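Local atomic coordinates of 5-Carboxyvanillate Decarboxylase (Novosphingobium aromaticivorans, PDB entry 4QRN), a protein that probably catalyses the metal-dependent, non-oxidative removal of a carboxyl group from 5-carboxyvanillate, as a member of the amidohydrolase superfamily. Residues E41-I49 and L85-R95; V116-R126 and V153-S161. One frame throughout, in Å; residues are numbered along the deposited sequence.

Overall arrangement
Contact 1 comes first along the chain: strand 38-44 carries the manganese ligand E41, runs out into helix 47-59, and after a mostly helical excursion the turn between helices 79-89 and 93-101 folds back on the strand's end, closing the loop. Contact 2 opens only after contact 1 has closed, so the two follow in series and neither nests nor crosses. It closes a second loop, from the turn and helix start after strand 106-111 to the turn and helix start after strand 147-149. Strands 38-44, 106-111 and 147-149 are parallel neighbours. The contacts' centres lie about 21 Å apart, yet they touch where I49 CD1 packs on V116 CG1 at 3.9 Å.

Contact 1: residues E41-I49 and L85-R95; sequences EEAFATREI and LERLLDLGERR. With MN (manganese (II) ion), chain E.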
loop_
_atom_site.group_PDB
_atom_site.type_symbol
_atom_site.label_atom_id
_atom_site.label_comp_id
_atom_site.label_asym_id
_atom_site.label_seq_id
_atom_site.Cartn_x
_atom_site.Cartn_y
_atom_site.Cartn_z
ATOM N N GLU A 41 -5.367 17.354 -9.864
ATOM C CA GLU A 41 -3.980 16.915 -9.712
ATOM C C GLU A 41 -3.268 16.894 -11.069
ATOM O O GLU A 41 -2.908 15.844 -11.590
ATOM C CB GLU A 41 -3.858 15.549 -9.039
ATOM C CG GLU A 41 -2.406 15.276 -8.556
ATOM C CD GLU A 41 -2.137 13.812 -8.278
ATOM O OE1 GLU A 41 -2.767 13.266 -7.360
ATOM O OE2 GLU A 41 -1.290 13.178 -8.966
ATOM N N GLU A 42 -3.039 18.072 -11.632
ATOM C CA GLU A 42 -2.618 18.210 -13.032
ATOM C C GLU A 42 -1.212 18.794 -13.056
ATOM O O GLU A 42 -0.892 19.692 -12.290
ATOM C CB GLU A 42 -3.643 19.075 -13.770
ATOM C CG GLU A 42 -5.095 18.697 -13.406
ATOM C CD GLU A 42 -5.394 17.211 -13.595
ATOM O OE1 GLU A 42 -5.118 16.700 -14.700
ATOM O OE2 GLU A 42 -5.886 16.542 -12.623
ATOM N N ALA A 43 -0.355 18.243 -13.912
ATOM C CA ALA A 43 1.074 18.501 -13.824
ATOM C C ALA A 43 1.608 19.344 -14.987
ATOM O O ALA A 43 1.124 19.239 -16.133
ATOM C CB ALA A 43 1.822 17.181 -13.804
ATOM N N PHE A 44 2.662 20.117 -14.701
ATOM C CA PHE A 44 3.442 20.772 -15.752
ATOM C C PHE A 44 4.912 20.705 -15.369
ATOM O O PHE A 44 5.261 20.386 -14.226
ATOM C CB PHE A 44 3.011 22.231 -15.978
ATOM C CG PHE A 44 3.430 23.146 -14.878
ATOM C CD1 PHE A 44 2.639 23.255 -13.735
ATOM C CD2 PHE A 44 4.606 23.877 -14.955
ATOM C CE1 PHE A 44 3.002 24.041 -12.668
ATOM C CE2 PHE A 44 4.994 24.702 -13.860
ATOM C CZ PHE A 44 4.176 24.777 -12.725
ATOM N N ALA A 45 5.789 20.981 -16.342
ATOM C CA ALA A 45 7.232 21.004 -16.128
ATOM C C ALA A 45 7.794 22.295 -16.676
ATOM O O ALA A 45 7.158 22.941 -17.515
ATOM C CB ALA A 45 7.906 19.830 -16.838
ATOM N N THR A 46 9.003 22.648 -16.232
ATOM C CA THR A 46 9.768 23.678 -16.921
ATOM C C THR A 46 11.009 23.010 -17.506
ATOM O O THR A 46 11.631 22.132 -16.906
ATOM C CB THR A 46 10.150 24.870 -16.022
ATOM O OG1 THR A 46 11.185 24.488 -15.108
ATOM C CG2 THR A 46 8.920 25.424 -15.284
ATOM N N ARG A 47 11.384 23.471 -18.687
ATOM C CA ARG A 47 12.527 22.896 -19.377
ATOM C C ARG A 47 13.797 23.033 -18.549
ATOM O O ARG A 47 14.621 22.110 -18.510
ATOM C CB ARG A 47 12.694 23.579 -20.739
ATOM C CG ARG A 47 13.756 22.975 -21.666
ATOM C CD ARG A 47 13.356 21.577 -22.139
ATOM N NE ARG A 47 14.167 20.590 -21.460
ATOM C CZ ARG A 47 14.156 19.287 -21.705
ATOM N NH1 ARG A 47 13.316 18.763 -22.594
ATOM N NH2 ARG A 47 14.979 18.503 -21.025
ATOM N N GLU A 48 13.969 24.177 -17.890
ATOM C CA GLU A 48 15.206 24.367 -17.145
ATOM C C GLU A 48 15.308 23.423 -15.947
ATOM O O GLU A 48 16.418 22.989 -15.619
ATOM C CB GLU A 48 15.409 25.822 -16.720
ATOM C CG GLU A 48 14.359 26.359 -15.813
ATOM C CD GLU A 48 14.524 27.841 -15.525
ATOM O OE1 GLU A 48 15.396 28.503 -16.149
ATOM O OE2 GLU A 48 13.758 28.353 -14.675
ATOM N N ILE A 49 14.184 23.047 -15.326
ATOM C CA ILE A 49 14.258 22.100 -14.219
ATOM C C ILE A 49 14.524 20.688 -14.753
ATOM O O ILE A 49 15.328 19.968 -14.187
ATOM C CB ILE A 49 13.017 22.192 -13.312
ATOM C CG1 ILE A 49 13.082 23.504 -12.509
ATOM C CG2 ILE A 49 12.951 20.983 -12.344
ATOM C CD1 ILE A 49 11.829 23.828 -11.740
ATOM N N LEU A 85 6.192 14.348 -22.156
ATOM C CA LEU A 85 7.133 15.443 -21.974
ATOM C C LEU A 85 6.637 16.676 -22.730
ATOM O O LEU A 85 6.701 17.796 -22.207
ATOM C CB LEU A 85 8.521 14.998 -22.435
ATOM C CG LEU A 85 9.651 15.996 -22.250
ATOM C CD1 LEU A 85 9.825 16.330 -20.787
ATOM C CD2 LEU A 85 10.942 15.434 -22.882
ATOM N N GLU A 86 6.154 16.483 -23.955
ATOM C CA GLU A 86 5.614 17.602 -24.706
ATOM C C GLU A 86 4.459 18.285 -23.977
ATOM O O GLU A 86 4.382 19.516 -23.865
ATOM C CB GLU A 86 5.125 17.116 -26.070
ATOM C CG GLU A 86 6.228 16.780 -27.029
ATOM C CD GLU A 86 5.711 16.333 -28.394
ATOM O OE1 GLU A 86 4.510 16.550 -28.703
ATOM O OE2 GLU A 86 6.521 15.774 -29.172
ATOM N N ARG A 87 3.531 17.486 -23.480
ATOM C CA ARG A 87 2.370 18.051 -22.795
ATOM C C ARG A 87 2.771 18.733 -21.486
ATOM O O ARG A 87 2.213 19.795 -21.162
ATOM C CB ARG A 87 1.297 16.979 -22.557
ATOM C CG ARG A 87 0.555 16.618 -23.839
ATOM C CD ARG A 87 -0.390 15.478 -23.614
ATOM N NE ARG A 87 -1.257 15.317 -24.770
ATOM C CZ ARG A 87 -1.623 14.160 -25.293
ATOM N NH1 ARG A 87 -1.213 13.015 -24.765
ATOM N NH2 ARG A 87 -2.418 14.173 -26.357
ATOM N N LEU A 88 3.683 18.139 -20.727
ATOM C CA LEU A 88 4.109 18.771 -19.476
ATOM C C LEU A 88 4.592 20.184 -19.693
ATOM O O LEU A 88 4.343 21.077 -18.879
ATOM C CB LEU A 88 5.264 17.983 -18.851
ATOM C CG LEU A 88 4.888 16.696 -18.113
ATOM C CD1 LEU A 88 6.178 15.926 -17.794
ATOM C CD2 LEU A 88 4.123 17.003 -16.828
ATOM N N LEU A 89 5.325 20.387 -20.793
ATOM C CA LEU A 89 6.014 21.659 -21.007
ATOM C C LEU A 89 5.085 22.770 -21.489
ATOM O O LEU A 89 5.466 23.948 -21.457
ATOM C CB LEU A 89 7.190 21.451 -21.965
ATOM C CG LEU A 89 8.347 20.652 -21.339
ATOM C CD1 LEU A 89 9.293 20.142 -22.425
ATOM C CD2 LEU A 89 9.104 21.438 -20.277
ATOM N N ASP A 90 3.876 22.421 -21.924
ATOM C CA ASP A 90 2.953 23.428 -22.453
ATOM C C ASP A 90 2.049 23.949 -21.338
ATOM O O ASP A 90 1.452 23.162 -20.606
ATOM C CB ASP A 90 2.093 22.854 -23.565
ATOM C CG ASP A 90 1.353 23.937 -24.322
ATOM O OD1 ASP A 90 1.927 24.447 -25.306
ATOM O OD2 ASP A 90 0.214 24.301 -23.952
ATOM N N LEU A 91 1.980 25.274 -21.233
ATOM C CA LEU A 91 1.065 25.970 -20.320
ATOM C C LEU A 91 0.186 26.943 -21.091
ATOM O O LEU A 91 -0.099 28.039 -20.640
ATOM C CB LEU A 91 1.843 26.730 -19.250
ATOM C CG LEU A 91 2.400 25.864 -18.137
ATOM C CD1 LEU A 91 3.322 26.693 -17.260
ATOM C CD2 LEU A 91 1.265 25.252 -17.301
ATOM N N GLY A 92 -0.248 26.524 -22.269
ATOM C CA GLY A 92 -0.943 27.413 -23.174
ATOM C C GLY A 92 -1.982 26.712 -24.016
ATOM O O GLY A 92 -2.728 25.869 -23.528
ATOM N N GLU A 93 -2.026 27.071 -25.291
ATOM C CA GLU A 93 -3.132 26.669 -26.141
ATOM C C GLU A 93 -3.231 25.170 -26.353
ATOM O O GLU A 93 -4.342 24.675 -26.509
ATOM C CB GLU A 93 -3.033 27.363 -27.499
ATOM C CG GLU A 93 -3.173 28.869 -27.425
ATOM C CD GLU A 93 -4.500 29.303 -26.829
ATOM O OE1 GLU A 93 -5.487 28.540 -26.935
ATOM O OE2 GLU A 93 -4.555 30.406 -26.248
ATOM N N ARG A 94 -2.112 24.444 -26.367
ATOM C CA ARG A 94 -2.188 22.982 -26.524
ATOM C C ARG A 94 -2.821 22.357 -25.291
ATOM O O ARG A 94 -3.692 21.491 -25.418
ATOM C CB ARG A 94 -0.825 22.302 -26.818
ATOM C CG ARG A 94 -0.942 20.705 -26.841
ATOM C CD ARG A 94 0.370 19.902 -27.035
ATOM N NE ARG A 94 0.114 18.453 -27.201
ATOM C CZ ARG A 94 1.036 17.551 -27.526
ATOM N NH1 ARG A 94 0.695 16.277 -27.655
ATOM N NH2 ARG A 94 2.299 17.917 -27.722
ATOM N N ARG A 95 -2.395 22.784 -24.099
ATOM C CA ARG A 95 -2.990 22.257 -22.877
ATOM C C ARG A 95 -4.488 22.581 -22.846
ATOM O O ARG A 95 -5.304 21.732 -22.499
ATOM C CB ARG A 95 -2.277 22.844 -21.662
ATOM C CG ARG A 95 -2.880 22.402 -20.332
ATOM C CD ARG A 95 -2.062 22.865 -19.152
ATOM N NE ARG A 95 -0.719 22.314 -19.126
ATOM C CZ ARG A 95 -0.301 21.324 -18.343
ATOM N NH1 ARG A 95 -1.107 20.737 -17.444
ATOM N NH2 ARG A 95 0.962 20.937 -18.413
HETATM MN MN MN E . 0.340 13.203 -10.375
HETATM O O HOH W 1 0.047 15.253 -11.089
HETATM O O HOH W 2 6.974 24.927 -19.404
#
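R95 brings the end of its guanidinium up to the carbonyl of A43, both terminal nitrogens sharing one oxygen: NH2 lies 2.8 Å from A43 O, and NH1 also bonds to it. The oxygen lies near the guanidinium plane, but NH1 stands well above the carbonyl plane while NH2 is only slightly tilted from it. A bend at chi3 (-63°) turns the group so that R95 NE, 2.8 Å from D90 O, and NH2 also hold that oxygen, which fixes its rotation from a second edge. Cutting this side chain back to an alanine here is likely to leave the carbonyls of A43 and D90 without these donors and set the turn after helix 79-89 free to shift from the strand. Beside this grip, L91 crosses F44 at a slant, its CD2 3.7 Å from F44 CB and its CD1 near the ring atom CD2. On the helix side, A45 N donates to L88 O (2.9 Å, 160° at the hydrogen), and A45 CB packs on L88 CB at 3.8 Å. L88 CD2 reaches on to A43 CB. Farther along, the end of L89 comes back toward 41-49, its CD2 3.4 Å from R47 N, and a water bridges A45 O and L89 O. D90 OD2 takes G92 N from one face and R95 N from the other; the first bond makes an Asx turn. On strand 38-44, E41 OE2 binds manganese at 2.1 Å, with H210 and D336 completing the protein ligands; E41 and A43 form the E-x-A pattern of the first barrel strand, as in amidohydrolase-superfamily decarboxylases.

Contact 2: residues V116-R126 and V153-S161; sequences VQPLHDLDEAR and VAPQDPEWS
In the modelled conformer, a bend at chi2 (93°) swings the amide of Q156 into the turn V116-L119, while R126, with CG pointing away from its own carbonyl carbon (chi1 -66°), lays its chain over the indole of W160. Q156 NE2 bonds to two backbone oxygens of that turn. L119 O, 3.0 Å from Q156 NE2, is met on a lone pair in its carbonyl plane and lies nearly in the amide plane. V116 O, also 3.0 Å from Q156 NE2, is met at a tilt; it accepts L119 N from its other face, so the side chain reinforces the turn's own bond. L122 slides past Q156 in the opposite direction, its CD1 4.1 Å from Q156 CB. Across the contact, R126 CD sits over the five-membered ring of W160, 3.7 Å from its centroid and 19° off the normal, a CH-pi contact with the helix start 158-161. R126 NH1 reaches D157 OD2 at 2.8 Å in a salt bridge, guanidinium and carboxylate planes nearly perpendicular. D157 meanwhile caps helix 158-170, OD1 accepting W160 N at 3.0 Å, so one carboxylate ties the arginine to a helix start. Deeper in, V116 CG2 touches A154 CB at 3.9 Å, Q117 CG meets the ring of P155, and a water links V116 N to V153 O. These two loops follow adjacent parallel strands, 106-111 and 147-149, and each leads into its helix, as in the beta-alpha units of an amidohydrolase barrel.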
loop_
_atom_site.group_PDB
_atom_site.type_symbol
_atom_site.label_atom_id
_atom_site.label_comp_id
_atom_site.label_asym_id
_atom_site.label_seq_id
_atom_site.Cartn_x
_atom_site.Cartn_y
_atom_site.Cartn_z
ATOM N N VAL A 116 11.857 20.874 -7.154
ATOM C CA VAL A 116 13.250 21.218 -6.851
ATOM C C VAL A 116 13.750 20.550 -5.582
ATOM O O VAL A 116 14.864 20.816 -5.127
ATOM C CB VAL A 116 13.462 22.746 -6.748
ATOM C CG1 VAL A 116 13.045 23.430 -8.042
ATOM C CG2 VAL A 116 12.745 23.345 -5.553
ATOM N N GLN A 117 12.934 19.671 -5.011
ATOM C CA GLN A 117 13.275 19.033 -3.751
ATOM C C GLN A 117 14.603 18.260 -3.748
ATOM O O GLN A 117 15.304 18.276 -2.745
ATOM C CB GLN A 117 12.102 18.165 -3.266
ATOM C CG GLN A 117 10.853 19.036 -3.098
ATOM C CD GLN A 117 9.597 18.314 -2.721
ATOM O OE1 GLN A 117 8.521 18.752 -3.139
ATOM N NE2 GLN A 117 9.689 17.241 -1.940
ATOM N N PRO A 118 14.981 17.613 -4.873
ATOM C CA PRO A 118 16.238 16.844 -4.828
ATOM C C PRO A 118 17.511 17.692 -4.945
ATOM O O PRO A 118 18.607 17.133 -4.816
ATOM C CB PRO A 118 16.135 15.930 -6.055
ATOM C CG PRO A 118 14.690 15.877 -6.382
ATOM C CD PRO A 118 14.158 17.243 -6.040
ATOM N N LEU A 119 17.373 18.979 -5.255
ATOM C CA LEU A 119 18.538 19.792 -5.619
ATOM C C LEU A 119 19.404 20.082 -4.409
ATOM O O LEU A 119 18.919 20.499 -3.340
ATOM C CB LEU A 119 18.090 21.084 -6.280
ATOM C CG LEU A 119 17.877 21.017 -7.796
ATOM C CD1 LEU A 119 16.893 19.938 -8.226
ATOM C CD2 LEU A 119 17.440 22.381 -8.297
ATOM N N HIS A 120 20.702 19.864 -4.579
ATOM C CA HIS A 120 21.655 20.051 -3.500
ATOM C C HIS A 120 22.058 21.507 -3.250
ATOM O O HIS A 120 22.415 21.875 -2.126
ATOM C CB HIS A 120 22.882 19.197 -3.786
ATOM C CG HIS A 120 22.557 17.736 -3.890
ATOM N ND1 HIS A 120 22.542 17.044 -5.085
ATOM C CD2 HIS A 120 22.137 16.858 -2.949
ATOM C CE1 HIS A 120 22.191 15.788 -4.863
ATOM N NE2 HIS A 120 21.948 15.648 -3.572
ATOM N N ASP A 121 22.015 22.332 -4.291
ATOM C CA ASP A 121 22.382 23.742 -4.164
ATOM C C ASP A 121 21.138 24.544 -3.787
ATOM O O ASP A 121 20.210 24.682 -4.591
ATOM C CB ASP A 121 22.972 24.243 -5.481
ATOM C CG ASP A 121 23.551 25.639 -5.366
ATOM O OD1 ASP A 121 22.776 26.587 -5.160
ATOM O OD2 ASP A 121 24.785 25.786 -5.485
ATOM N N LEU A 122 21.103 25.064 -2.563
ATOM C CA LEU A 122 19.903 25.728 -2.044
ATOM C C LEU A 122 19.563 26.974 -2.836
ATOM O O LEU A 122 18.393 27.254 -3.057
ATOM C CB LEU A 122 20.049 26.044 -0.547
ATOM C CG LEU A 122 19.582 24.912 0.392
ATOM C CD1 LEU A 122 20.256 23.586 0.065
ATOM C CD2 LEU A 122 19.804 25.280 1.856
ATOM N N ASP A 123 20.566 27.731 -3.257
ATOM C CA ASP A 123 20.314 28.911 -4.078
ATOM C C ASP A 123 19.631 28.518 -5.377
ATOM O O ASP A 123 18.684 29.174 -5.825
ATOM C CB ASP A 123 21.629 29.633 -4.419
ATOM C CG ASP A 123 22.166 30.483 -3.277
ATOM O OD1 ASP A 123 21.387 30.904 -2.396
ATOM O OD2 ASP A 123 23.388 30.743 -3.275
ATOM N N GLU A 124 20.136 27.457 -5.999
ATOM C CA GLU A 124 19.563 26.991 -7.254
ATOM C C GLU A 124 18.126 26.534 -7.029
ATOM O O GLU A 124 17.238 26.856 -7.828
ATOM C CB GLU A 124 20.392 25.853 -7.862
ATOM C CG GLU A 124 19.933 25.501 -9.261
ATOM C CD GLU A 124 20.757 24.422 -9.918
ATOM O OE1 GLU A 124 21.253 23.521 -9.212
ATOM O OE2 GLU A 124 20.908 24.485 -11.154
ATOM N N ALA A 125 17.883 25.797 -5.943
ATOM C CA ALA A 125 16.533 25.325 -5.665
ATOM C C ALA A 125 15.565 26.492 -5.472
ATOM O O ALA A 125 14.474 26.506 -6.065
ATOM C CB ALA A 125 16.531 24.412 -4.464
ATOM N N ARG A 126 15.947 27.471 -4.653
ATOM C CA ARG A 126 15.089 28.625 -4.435
ATOM C C ARG A 126 14.863 29.398 -5.732
ATOM O O ARG A 126 13.742 29.843 -6.019
ATOM C CB ARG A 126 15.680 29.539 -3.374
ATOM C CG ARG A 126 15.715 28.908 -1.978
ATOM C CD ARG A 126 16.225 29.873 -0.935
ATOM N NE ARG A 126 17.618 30.218 -1.167
ATOM C CZ ARG A 126 18.646 29.850 -0.403
ATOM N NH1 ARG A 126 18.474 29.089 0.674
ATOM N NH2 ARG A 126 19.861 30.240 -0.735
ATOM N N VAL A 153 7.711 24.460 -3.553
ATOM C CA VAL A 153 8.620 24.993 -2.551
ATOM C C VAL A 153 9.906 24.154 -2.501
ATOM O O VAL A 153 10.115 23.245 -3.299
ATOM C CB VAL A 153 7.941 25.156 -1.153
ATOM C CG1 VAL A 153 6.758 26.125 -1.241
ATOM C CG2 VAL A 153 7.512 23.812 -0.555
ATOM N N ALA A 154 10.784 24.516 -1.562
ATOM C CA ALA A 154 12.090 23.888 -1.418
ATOM C C ALA A 154 12.270 23.561 0.052
ATOM O O ALA A 154 12.860 24.336 0.789
ATOM C CB ALA A 154 13.201 24.828 -1.930
ATOM N N PRO A 155 11.736 22.418 0.512
ATOM C CA PRO A 155 11.728 22.125 1.952
ATOM C C PRO A 155 13.114 21.993 2.535
ATOM O O PRO A 155 13.250 22.035 3.758
ATOM C CB PRO A 155 10.932 20.821 2.043
ATOM C CG PRO A 155 10.056 20.847 0.817
ATOM C CD PRO A 155 10.961 21.408 -0.241
ATOM N N GLN A 156 14.132 21.848 1.693
ATOM C CA GLN A 156 15.507 21.979 2.161
ATOM C C GLN A 156 15.731 23.285 2.915
ATOM O O GLN A 156 16.633 23.380 3.756
ATOM C CB GLN A 156 16.514 22.075 0.999
ATOM C CG GLN A 156 16.511 21.037 -0.082
ATOM C CD GLN A 156 15.649 21.424 -1.274
ATOM O OE1 GLN A 156 14.460 21.702 -1.125
ATOM N NE2 GLN A 156 16.239 21.415 -2.473
ATOM N N ASP A 157 14.929 24.310 2.589
ATOM C CA ASP A 157 14.923 25.606 3.280
ATOM C C ASP A 157 13.487 25.899 3.753
ATOM O O ASP A 157 12.690 26.535 3.046
ATOM C CB ASP A 157 15.425 26.717 2.351
ATOM C CG ASP A 157 15.605 28.048 3.058
ATOM O OD1 ASP A 157 15.032 28.238 4.153
ATOM O OD2 ASP A 157 16.314 28.910 2.491
ATOM N N PRO A 158 13.122 25.395 4.939
ATOM C CA PRO A 158 11.730 25.551 5.381
ATOM C C PRO A 158 11.324 26.996 5.607
ATOM O O PRO A 158 10.164 27.325 5.386
ATOM C CB PRO A 158 11.657 24.736 6.686
ATOM C CG PRO A 158 12.786 23.811 6.621
ATOM C CD PRO A 158 13.881 24.493 5.818
ATOM N N GLU A 159 12.246 27.848 6.027
ATOM C CA GLU A 159 11.897 29.232 6.265
ATOM C C GLU A 159 11.648 29.970 4.950
ATOM O O GLU A 159 10.691 30.748 4.835
ATOM C CB GLU A 159 12.986 29.906 7.098
ATOM C CG GLU A 159 13.043 29.313 8.510
ATOM C CD GLU A 159 14.205 29.816 9.320
ATOM O OE1 GLU A 159 14.671 30.945 9.042
ATOM O OE2 GLU A 159 14.647 29.076 10.234
ATOM N N TRP A 160 12.462 29.709 3.931
ATOM C CA TRP A 160 12.190 30.286 2.618
ATOM C C TRP A 160 10.870 29.755 2.088
ATOM O O TRP A 160 10.060 30.491 1.519
ATOM C CB TRP A 160 13.306 29.981 1.612
ATOM C CG TRP A 160 12.981 30.505 0.250
ATOM C CD1 TRP A 160 13.232 31.760 -0.216
ATOM C CD2 TRP A 160 12.304 29.809 -0.806
ATOM N NE1 TRP A 160 12.769 31.881 -1.500
ATOM C CE2 TRP A 160 12.190 30.699 -1.882
ATOM C CE3 TRP A 160 11.800 28.515 -0.949
ATOM C CZ2 TRP A 160 11.573 30.343 -3.079
ATOM C CZ3 TRP A 160 11.170 28.159 -2.140
ATOM C CH2 TRP A 160 11.076 29.071 -3.193
ATOM N N SER A 161 10.638 28.455 2.291
ATOM C CA SER A 161 9.398 27.848 1.817
ATOM C C SER A 161 8.173 28.502 2.454
ATOM O O SER A 161 7.170 28.719 1.790
ATOM C CB SER A 161 9.408 26.345 2.076
ATOM O OG SER A 161 10.371 25.676 1.259
HETATM O O HOH W 3 9.676 21.727 -5.570
HETATM O O HOH W 4 7.206 21.655 -3.331
#